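Local coordinates for protein response regulator aspartate phosphatase H (Bacillus subtilis, PDB 3Q15) that dephosphorylates the sporulation response regulator Spo0F and also acts on the competence regulator ComA, keeping competence and sporulation apart in time, at residues Q114-Y117 against V118-I121; E149-Y152 against H153-Q156; V159-Y162 against H163-A167; D368-K371 against G372-L375. All coordinates share one frame; numbering follows the deposited sequence.

Contacts 1, 2 and 3 follow one another along the chain and contact 4 lies near the C-terminus, which comes back beside contacts 1 and 2. Contact 2 sits in the middle. Its centre is about 11 Å from those of contacts 1 and 3, with Y117 CD1 3.4 Å from M154 CG and Y151 CE2 3.8 Å from H163 CD2. A salt bridge, K155 NZ to E373 OE1 at 2.8 Å, ties it to contact 4. Contacts 1 and 4 meet where K115 CE comes 3.1 Å from G372 O, whereas contacts 3 and 4 do not touch, their nearest atoms being about 13 Å apart. Glycerol, probably from crystallisation, is bound beside contacts 2 and 4. All four contacts also touch the second subunit.

Contact 1 (Q114-Y117 against V118-I121); sequences QKEY and VEAI
E116 and the first turn of helix 117-128 meet at a helix N-terminus, inside the first predicted TPR repeat. E116 is the N-cap residue, and its carbonyl opens the helical bonding: A120 N reaches E116 O at 2.9 Å. One residue on, I121 N donates to Y117 O, also at 2.9 Å and nearly straight, with 169° at the hydrogen. The I121 side chain leans over that same oxygen, its CG1 3.2 Å from Y117 O.

The E116 side chain bends at chi2 (-75°), which brings its carboxylate round toward the helix start. There a water donates a hydrogen bond to E116 OE1 at 2.7 Å and accepts one from E119 N at 3.0 Å, so the cap's side chain serves a first-turn amide through the water. E116 CB and E119 CB lie alongside each other, 4.0 Å apart, while E119 OE2 is hydrogen-bonded to Y378 OH near the C-terminus.

Further out, K115 takes positive phi as the C-prime residue of the Schellman motif that ends helix 93-113, so the chain turns sharply from one helix into the next. The Y117 ring packs on M154 and meets H158 of the second subunit edge-to-face. K115 O stands 4.0 Å above the plane of that ring, over its centre, and K115 NZ donates to Y117 OH at 2.8 Å.

Contact 2 (E149-Y152 against H153-Q156); sequences EAYY and HMKQ
Y151 lays its ring beside the M154 side chain, the two pointing the same way, in a Met-aromatic contact at the C-terminal end of helix 137-153, where a Schellman motif closes the helix within the second predicted TPR repeat. The methyl does the touching: M154 CE is 4.0 Å from Y151 CD1, and the sulfur approaches the ring obliquely. M154 CG stands anti to its own carbonyl carbon (chi1 -74°), and the chain runs straight on until a bend at chi3 swings CE back to the tyrosine. Q156 CB comes to the same ring carbon, 3.8 Å from Y151 CD1.

An alanine here would take away the sulfur and methyl, and would probably cost the Y151 ring that neighbour and open a gap beside Y117 and F112, which also pack on M154.

The backbone bonds record how the helix stops. H153 N to E149 O and M154 N to A150 O are still the helical kind. K155 then takes positive phi, and Q156 N reaches back to Y151 O at 2.8 Å, while K155 N approaches Y152 O at 2.8 Å from well above the carbonyl plane. Those last two bonds make the Schellman motif.

Around the turn, the Y151 ring meets that of H163 on the next helix, the planes nearly parallel, and M154 packs on H158 of the second subunit. Closer in, M154 CB and CG both rest 3.4 Å from A150 O.

Contact 3 (V159-Y162 against H163-A167); sequences VSMY and HILQA
Helix 157-172, in the second predicted TPR repeat, carries an edge-to-face aromatic pair between neighbours in sequence, Y162 and H163. The tyrosine presents its edge to the face of the imidazole: Y162 CD2 stands 3.6 Å above the plane of the H163 ring, over its centre, and the planes are 85° apart. H163 CG is anti to its carbonyl carbon (chi1 -78°), whereas Y162 CG is anti to its backbone N (chi1 166°), and the differing first torsions help set the rings across each other. At its edge the H163 ring receives V159 CG1 in plane, 3.8 Å from H163 CD2.

On the other side of the helix M161 runs past two residues, with SD 4.1 Å from I164 CG2 and CG 4.0 Å from L165 CD1. The main chain keeps the usual i to i+4 bonds, among them I164 N to S160 O at 2.8 Å, while Q166 N to Y162 O is long and weak at 3.5 Å.

A serine in place of Y162 would remove the ring, and would probably leave that face of H163 without the tyrosine edge above it and lose the packing on G122 of the second subunit.

From outside, H163 ND1 is hydrogen-bonded to H144 ND1, which helps position the imidazole. S160 OG is hydrogen-bonded to A148 O and N191 ND2. With helix 137-153 on one flank and helix 178-194 on another, this is the close packing of neighbouring helices that builds a TPR superhelix.

Contact 4 (D368-K371 against G372-L375); sequences DILK and GECL
E373 folds back over the last turn of helix 352-372, crossing I369 and L370 where the helix gives way to the C-terminal tail. The sixth predicted TPR repeat takes in the start of this turn. The main-chain bonds change in kind here. G372 N to D368 O, at 3.2 Å, still spans four residues. After it the bonds shorten to i to i+3: E373 N lies 3.0 Å from L370 O and C374 N 3.3 Å from K371 O, both donors sitting well above the carbonyl plane rather than on a lone pair.

The packing is done by the E373 side chain, whose polar end lies against two methyl groups. CG is anti to its carbonyl carbon (chi1 -59°), and beyond it the chain is extended, which carries the carboxylate back along the helix. OE1 ends 3.5 Å from I369 CG2, and OE2 3.9 Å from L370 CD2, so each oxygen has a branched aliphatic neighbour.

The polar partners lie outside the turn. E373 OE1 forms a salt bridge with K155, tying the tail to the turn after helix 137-153, and OE2 is hydrogen-bonded to a glycerol probably left from crystallisation. The lysine beside OE1 would probably help keep this buried carboxylate ionised.

The second subunit covers part of the surface, its F195 packing on K371, E373 and C374. Within the turn, the methylene E373 CG sits 3.1 Å from I369 O.

Contact 1 (Q114-Y117 against V118-I121)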
loop_
_atom_site.group_PDB
_atom_site.type_symbol
_atom_site.label_atom_id
_atom_site.label_comp_id
_atom_site.label_asym_id
_atom_site.label_seq_id
_atom_site.Cartn_x
_atom_site.Cartn_y
_atom_site.Cartn_z
ATOM N N GLN A 114 9.342 7.510 12.737
ATOM C CA GLN A 114 9.470 6.702 13.941
ATOM C C GLN A 114 9.044 5.266 13.659
ATOM O O GLN A 114 8.787 4.491 14.574
ATOM C CB GLN A 114 8.679 7.303 15.104
ATOM C CG GLN A 114 7.170 7.245 14.968
ATOM C CD GLN A 114 6.473 7.810 16.194
ATOM O OE1 GLN A 114 7.123 8.333 17.096
ATOM N NE2 GLN A 114 5.148 7.705 16.234
ATOM N N LYS A 115 8.968 4.934 12.375
ATOM C CA LYS A 115 8.669 3.578 11.927
ATOM C C LYS A 115 7.288 3.081 12.351
ATOM O O LYS A 115 7.056 1.877 12.444
ATOM C CB LYS A 115 9.763 2.603 12.387
ATOM C CG LYS A 115 11.169 3.008 11.962
ATOM C CD LYS A 115 12.210 1.960 12.343
ATOM C CE LYS A 115 12.155 0.758 11.416
ATOM N NZ LYS A 115 12.438 1.139 10.002
ATOM N N GLU A 116 6.375 4.009 12.615
ATOM C CA GLU A 116 4.981 3.650 12.838
ATOM C C GLU A 116 4.297 3.637 11.477
ATOM O O GLU A 116 3.592 4.580 11.116
ATOM C CB GLU A 116 4.301 4.650 13.775
ATOM C CG GLU A 116 4.786 4.599 15.216
ATOM C CD GLU A 116 4.245 3.402 15.970
ATOM O OE1 GLU A 116 3.463 2.629 15.376
ATOM O OE2 GLU A 116 4.596 3.237 17.158
ATOM N N TYR A 117 4.522 2.570 10.719
ATOM C CA TYR A 117 4.139 2.547 9.312
ATOM C C TYR A 117 2.631 2.509 9.084
ATOM O O TYR A 117 2.114 3.198 8.204
ATOM C CB TYR A 117 4.824 1.385 8.588
ATOM C CG TYR A 117 6.326 1.542 8.490
ATOM C CD1 TYR A 117 6.905 2.800 8.392
ATOM C CD2 TYR A 117 7.163 0.435 8.510
ATOM C CE1 TYR A 117 8.269 2.954 8.304
ATOM C CE2 TYR A 117 8.535 0.576 8.426
ATOM C CZ TYR A 117 9.082 1.835 8.321
ATOM O OH TYR A 117 10.445 1.977 8.236
ATOM N N VAL A 118 1.932 1.702 9.871
ATOM C CA VAL A 118 0.483 1.630 9.772
ATOM C C VAL A 118 -0.138 3.004 10.037
ATOM O O VAL A 118 -0.977 3.477 9.267
ATOM C CB VAL A 118 -0.089 0.567 10.723
ATOM C CG1 VAL A 118 -1.593 0.722 10.861
ATOM C CG2 VAL A 118 0.275 -0.832 10.222
ATOM N N GLU A 119 0.296 3.653 11.112
ATOM C CA GLU A 119 -0.141 5.013 11.395
ATOM C C GLU A 119 0.164 5.935 10.216
ATOM O O GLU A 119 -0.700 6.693 9.780
ATOM C CB GLU A 119 0.516 5.546 12.675
ATOM C CG GLU A 119 0.134 4.775 13.934
ATOM C CD GLU A 119 -1.362 4.796 14.202
ATOM O OE1 GLU A 119 -1.970 5.878 14.083
ATOM O OE2 GLU A 119 -1.935 3.733 14.522
ATOM N N ALA A 120 1.389 5.863 9.701
ATOM C CA ALA A 120 1.802 6.714 8.583
ATOM C C ALA A 120 0.868 6.574 7.386
ATOM O O ALA A 120 0.405 7.570 6.832
ATOM C CB ALA A 120 3.241 6.412 8.172
ATOM N N ILE A 121 0.604 5.335 6.989
ATOM C CA ILE A 121 -0.283 5.054 5.862
ATOM C C ILE A 121 -1.636 5.739 6.052
ATOM O O ILE A 121 -2.152 6.393 5.141
ATOM C CB ILE A 121 -0.472 3.528 5.681
ATOM C CG1 ILE A 121 0.856 2.880 5.272
ATOM C CG2 ILE A 121 -1.554 3.219 4.656
ATOM C CD1 ILE A 121 0.872 1.359 5.382
HETATM O O HOH W 1 2.001 2.103 13.109
#

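Contact 2 (E149-Y152 against H153-Q156)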
loop_
_atom_site.group_PDB
_atom_site.type_symbol
_atom_site.label_atom_id
_atom_site.label_comp_id
_atom_site.label_asym_id
_atom_site.label_seq_id
_atom_site.Cartn_x
_atom_site.Cartn_y
_atom_site.Cartn_z
ATOM N N GLU A 149 8.494 7.370 -2.182
ATOM C CA GLU A 149 9.766 7.109 -1.521
ATOM C C GLU A 149 9.541 6.439 -0.172
ATOM O O GLU A 149 10.259 5.512 0.200
ATOM C CB GLU A 149 10.563 8.401 -1.347
ATOM C CG GLU A 149 11.013 9.017 -2.661
ATOM C CD GLU A 149 12.109 10.049 -2.482
ATOM O OE1 GLU A 149 13.150 9.934 -3.169
ATOM O OE2 GLU A 149 11.924 10.973 -1.660
ATOM N N ALA A 150 8.536 6.914 0.557
ATOM C CA ALA A 150 8.207 6.334 1.851
ATOM C C ALA A 150 7.793 4.876 1.697
ATOM O O ALA A 150 8.319 4.007 2.384
ATOM C CB ALA A 150 7.118 7.136 2.541
ATOM N N TYR A 151 6.858 4.606 0.792
ATOM C CA TYR A 151 6.416 3.232 0.571
ATOM C C TYR A 151 7.577 2.333 0.147
ATOM O O TYR A 151 7.626 1.156 0.507
ATOM C CB TYR A 151 5.285 3.172 -0.460
ATOM C CG TYR A 151 3.920 3.483 0.112
ATOM C CD1 TYR A 151 3.317 2.620 1.014
ATOM C CD2 TYR A 151 3.229 4.632 -0.257
ATOM C CE1 TYR A 151 2.069 2.892 1.542
ATOM C CE2 TYR A 151 1.973 4.917 0.268
ATOM C CZ TYR A 151 1.401 4.042 1.164
ATOM O OH TYR A 151 0.161 4.312 1.687
ATOM N N TYR A 152 8.508 2.887 -0.623
ATOM C CA TYR A 152 9.699 2.138 -1.011
ATOM C C TYR A 152 10.527 1.745 0.212
ATOM O O TYR A 152 10.912 0.586 0.357
ATOM C CB TYR A 152 10.553 2.933 -2.003
ATOM C CG TYR A 152 11.942 2.368 -2.192
ATOM C CD1 TYR A 152 12.147 1.202 -2.921
ATOM C CD2 TYR A 152 13.049 2.998 -1.639
ATOM C CE1 TYR A 152 13.417 0.680 -3.096
ATOM C CE2 TYR A 152 14.326 2.483 -1.808
ATOM C CZ TYR A 152 14.501 1.325 -2.537
ATOM O OH TYR A 152 15.763 0.814 -2.706
ATOM N N HIS A 153 10.799 2.713 1.085
ATOM C CA HIS A 153 11.542 2.448 2.315
ATOM C C HIS A 153 10.775 1.459 3.186
ATOM O O HIS A 153 11.368 0.652 3.903
ATOM C CB HIS A 153 11.804 3.746 3.082
ATOM C CG HIS A 153 12.656 3.571 4.306
ATOM N ND1 HIS A 153 14.033 3.531 4.255
ATOM C CD2 HIS A 153 12.323 3.436 5.612
ATOM C CE1 HIS A 153 14.513 3.374 5.478
ATOM N NE2 HIS A 153 13.497 3.315 6.320
ATOM N N MET A 154 9.450 1.523 3.113
ATOM C CA MET A 154 8.585 0.604 3.844
ATOM C C MET A 154 8.490 -0.757 3.156
ATOM O O MET A 154 7.765 -1.642 3.611
ATOM C CB MET A 154 7.183 1.201 3.986
ATOM C CG MET A 154 7.075 2.325 5.007
ATOM S SD MET A 154 5.447 3.103 5.050
ATOM C CE MET A 154 4.391 1.686 4.778
ATOM N N LYS A 155 9.214 -0.913 2.052
ATOM C CA LYS A 155 9.196 -2.160 1.297
ATOM C C LYS A 155 7.791 -2.539 0.836
ATOM O O LYS A 155 7.491 -3.715 0.641
ATOM C CB LYS A 155 9.824 -3.306 2.100
ATOM C CG LYS A 155 11.344 -3.277 2.137
ATOM C CD LYS A 155 11.858 -3.139 3.560
ATOM C CE LYS A 155 13.369 -3.308 3.626
ATOM N NZ LYS A 155 13.876 -3.269 5.027
ATOM N N GLN A 156 6.932 -1.539 0.673
ATOM C CA GLN A 156 5.639 -1.743 0.037
ATOM C C GLN A 156 5.829 -1.316 -1.411
ATOM O O GLN A 156 5.340 -0.272 -1.843
ATOM C CB GLN A 156 4.551 -0.911 0.722
ATOM C CG GLN A 156 4.524 -1.024 2.250
ATOM C CD GLN A 156 4.255 -2.437 2.733
ATOM O OE1 GLN A 156 5.178 -3.226 2.915
ATOM N NE2 GLN A 156 2.984 -2.763 2.937
#

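Contact 3 (V159-Y162 against H163-A167)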
loop_
_atom_site.group_PDB
_atom_site.type_symbol
_atom_site.label_atom_id
_atom_site.label_comp_id
_atom_site.label_asym_id
_atom_site.label_seq_id
_atom_site.Cartn_x
_atom_site.Cartn_y
_atom_site.Cartn_z
ATOM N N VAL A 159 2.878 -0.622 -4.019
ATOM C CA VAL A 159 2.206 0.629 -3.708
ATOM C C VAL A 159 3.110 1.796 -4.068
ATOM O O VAL A 159 2.645 2.828 -4.542
ATOM C CB VAL A 159 1.830 0.708 -2.215
ATOM C CG1 VAL A 159 1.166 2.042 -1.902
ATOM C CG2 VAL A 159 0.914 -0.448 -1.849
ATOM N N SER A 160 4.407 1.621 -3.848
ATOM C CA SER A 160 5.378 2.637 -4.218
ATOM C C SER A 160 5.320 2.895 -5.717
ATOM O O SER A 160 5.319 4.043 -6.162
ATOM C CB SER A 160 6.785 2.190 -3.825
ATOM O OG SER A 160 7.748 3.169 -4.177
ATOM N N MET A 161 5.278 1.814 -6.492
ATOM C CA MET A 161 5.236 1.911 -7.942
ATOM C C MET A 161 3.966 2.626 -8.392
ATOM O O MET A 161 4.003 3.492 -9.264
ATOM C CB MET A 161 5.317 0.524 -8.586
ATOM C CG MET A 161 5.577 0.574 -10.084
ATOM S SD MET A 161 7.262 1.093 -10.463
ATOM C CE MET A 161 8.145 -0.455 -10.310
ATOM N N TYR A 162 2.843 2.263 -7.784
ATOM C CA TYR A 162 1.577 2.920 -8.077
ATOM C C TYR A 162 1.726 4.427 -7.957
ATOM O O TYR A 162 1.426 5.165 -8.892
ATOM C CB TYR A 162 0.487 2.425 -7.132
ATOM C CG TYR A 162 -0.759 3.281 -7.134
ATOM C CD1 TYR A 162 -1.740 3.115 -8.102
ATOM C CD2 TYR A 162 -0.953 4.252 -6.163
ATOM C CE1 TYR A 162 -2.882 3.898 -8.104
ATOM C CE2 TYR A 162 -2.088 5.035 -6.156
ATOM C CZ TYR A 162 -3.049 4.853 -7.128
ATOM O OH TYR A 162 -4.184 5.634 -7.127
ATOM N N HIS A 163 2.211 4.880 -6.805
ATOM C CA HIS A 163 2.352 6.310 -6.557
ATOM C C HIS A 163 3.390 6.990 -7.441
ATOM O O HIS A 163 3.147 8.077 -7.956
ATOM C CB HIS A 163 2.650 6.578 -5.082
ATOM C CG HIS A 163 1.442 6.483 -4.208
ATOM N ND1 HIS A 163 0.475 7.465 -4.164
ATOM C CD2 HIS A 163 1.031 5.512 -3.356
ATOM C CE1 HIS A 163 -0.476 7.107 -3.320
ATOM N NE2 HIS A 163 -0.160 5.926 -2.815
ATOM N N ILE A 164 4.547 6.360 -7.613
ATOM C CA ILE A 164 5.614 6.989 -8.383
ATOM C C ILE A 164 5.234 7.133 -9.856
ATOM O O ILE A 164 5.699 8.047 -10.540
ATOM C CB ILE A 164 6.951 6.222 -8.259
ATOM C CG1 ILE A 164 8.114 7.123 -8.669
ATOM C CG2 ILE A 164 6.927 4.941 -9.093
ATOM C CD1 ILE A 164 8.198 8.404 -7.876
ATOM N N LEU A 165 4.385 6.233 -10.342
ATOM C CA LEU A 165 3.922 6.314 -11.721
ATOM C C LEU A 165 2.961 7.484 -11.921
ATOM O O LEU A 165 2.839 8.012 -13.027
ATOM C CB LEU A 165 3.273 5.001 -12.164
ATOM C CG LEU A 165 4.208 3.806 -12.391
ATOM C CD1 LEU A 165 3.400 2.569 -12.760
ATOM C CD2 LEU A 165 5.237 4.117 -13.472
ATOM N N GLN A 166 2.280 7.888 -10.852
ATOM C CA GLN A 166 1.404 9.058 -10.921
ATOM C C GLN A 166 2.226 10.340 -10.897
ATOM O O GLN A 166 1.890 11.317 -11.566
ATOM C CB GLN A 166 0.398 9.061 -9.772
ATOM C CG GLN A 166 -0.593 7.917 -9.817
ATOM C CD GLN A 166 -1.716 8.088 -8.817
ATOM O OE1 GLN A 166 -1.746 7.422 -7.785
ATOM N NE2 GLN A 166 -2.651 8.984 -9.120
ATOM N N ALA A 167 3.305 10.328 -10.121
ATOM C CA ALA A 167 4.215 11.464 -10.072
ATOM C C ALA A 167 4.868 11.689 -11.433
ATOM O O ALA A 167 4.804 12.788 -11.989
ATOM C CB ALA A 167 5.270 11.252 -9.004
#

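Contact 4 (D368-K371 against G372-L375)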
loop_
_atom_site.group_PDB
_atom_site.type_symbol
_atom_site.label_atom_id
_atom_site.label_comp_id
_atom_site.label_asym_id
_atom_site.label_seq_id
_atom_site.Cartn_x
_atom_site.Cartn_y
_atom_site.Cartn_z
ATOM N N ASP A 368 16.260 -10.652 10.825
ATOM C CA ASP A 368 16.479 -9.482 11.667
ATOM C C ASP A 368 16.028 -8.206 10.964
ATOM O O ASP A 368 15.526 -7.278 11.601
ATOM C CB ASP A 368 17.947 -9.374 12.086
ATOM C CG ASP A 368 18.350 -10.448 13.082
ATOM O OD1 ASP A 368 17.469 -10.943 13.819
ATOM O OD2 ASP A 368 19.550 -10.795 13.131
ATOM N N ILE A 369 16.194 -8.169 9.648
ATOM C CA ILE A 369 15.718 -7.041 8.858
ATOM C C ILE A 369 14.198 -6.959 8.927
ATOM O O ILE A 369 13.635 -5.910 9.252
ATOM C CB ILE A 369 16.170 -7.159 7.386
ATOM C CG1 ILE A 369 17.692 -7.059 7.292
ATOM C CG2 ILE A 369 15.522 -6.073 6.527
ATOM C CD1 ILE A 369 18.219 -7.160 5.875
ATOM N N LEU A 370 13.537 -8.072 8.630
ATOM C CA LEU A 370 12.081 -8.135 8.680
ATOM C C LEU A 370 11.524 -7.714 10.038
ATOM O O LEU A 370 10.561 -6.957 10.101
ATOM C CB LEU A 370 11.596 -9.541 8.323
ATOM C CG LEU A 370 11.597 -9.855 6.824
ATOM C CD1 LEU A 370 11.323 -11.327 6.569
ATOM C CD2 LEU A 370 10.583 -8.975 6.100
ATOM N N LYS A 371 12.129 -8.199 11.122
ATOM C CA LYS A 371 11.652 -7.864 12.463
ATOM C C LYS A 371 11.757 -6.365 12.734
ATOM O O LYS A 371 10.897 -5.775 13.390
ATOM C CB LYS A 371 12.416 -8.651 13.538
ATOM C CG LYS A 371 12.156 -10.146 13.529
ATOM C CD LYS A 371 12.678 -10.786 14.803
ATOM C CE LYS A 371 12.224 -12.230 14.937
ATOM N NZ LYS A 371 12.688 -12.838 16.219
ATOM N N GLY A 372 12.818 -5.750 12.228
ATOM C CA GLY A 372 13.018 -4.327 12.418
ATOM C C GLY A 372 12.046 -3.474 11.624
ATOM O O GLY A 372 11.943 -2.271 11.856
ATOM N N GLU A 373 11.336 -4.096 10.686
ATOM C CA GLU A 373 10.388 -3.380 9.834
ATOM C C GLU A 373 9.022 -3.256 10.503
ATOM O O GLU A 373 8.191 -2.458 10.080
ATOM C CB GLU A 373 10.223 -4.093 8.484
ATOM C CG GLU A 373 11.495 -4.244 7.662
ATOM C CD GLU A 373 11.253 -4.958 6.327
ATOM O OE1 GLU A 373 12.239 -5.396 5.696
ATOM O OE2 GLU A 373 10.079 -5.079 5.904
ATOM N N CYS A 374 8.790 -4.054 11.540
ATOM C CA CYS A 374 7.502 -4.066 12.222
ATOM C C CYS A 374 7.678 -3.833 13.717
ATOM O O CYS A 374 7.989 -4.761 14.469
ATOM C CB CYS A 374 6.798 -5.399 11.983
ATOM S SG CYS A 374 5.190 -5.566 12.779
ATOM N N LEU A 375 7.479 -2.590 14.146
ATOM C CA LEU A 375 7.692 -2.233 15.541
ATOM C C LEU A 375 6.386 -1.994 16.290
ATOM O O LEU A 375 6.384 -1.901 17.515
ATOM C CB LEU A 375 8.595 -1.002 15.653
ATOM C CG LEU A 375 9.979 -1.144 15.017
ATOM C CD1 LEU A 375 10.775 0.146 15.167
ATOM C CD2 LEU A 375 10.735 -2.321 15.622
#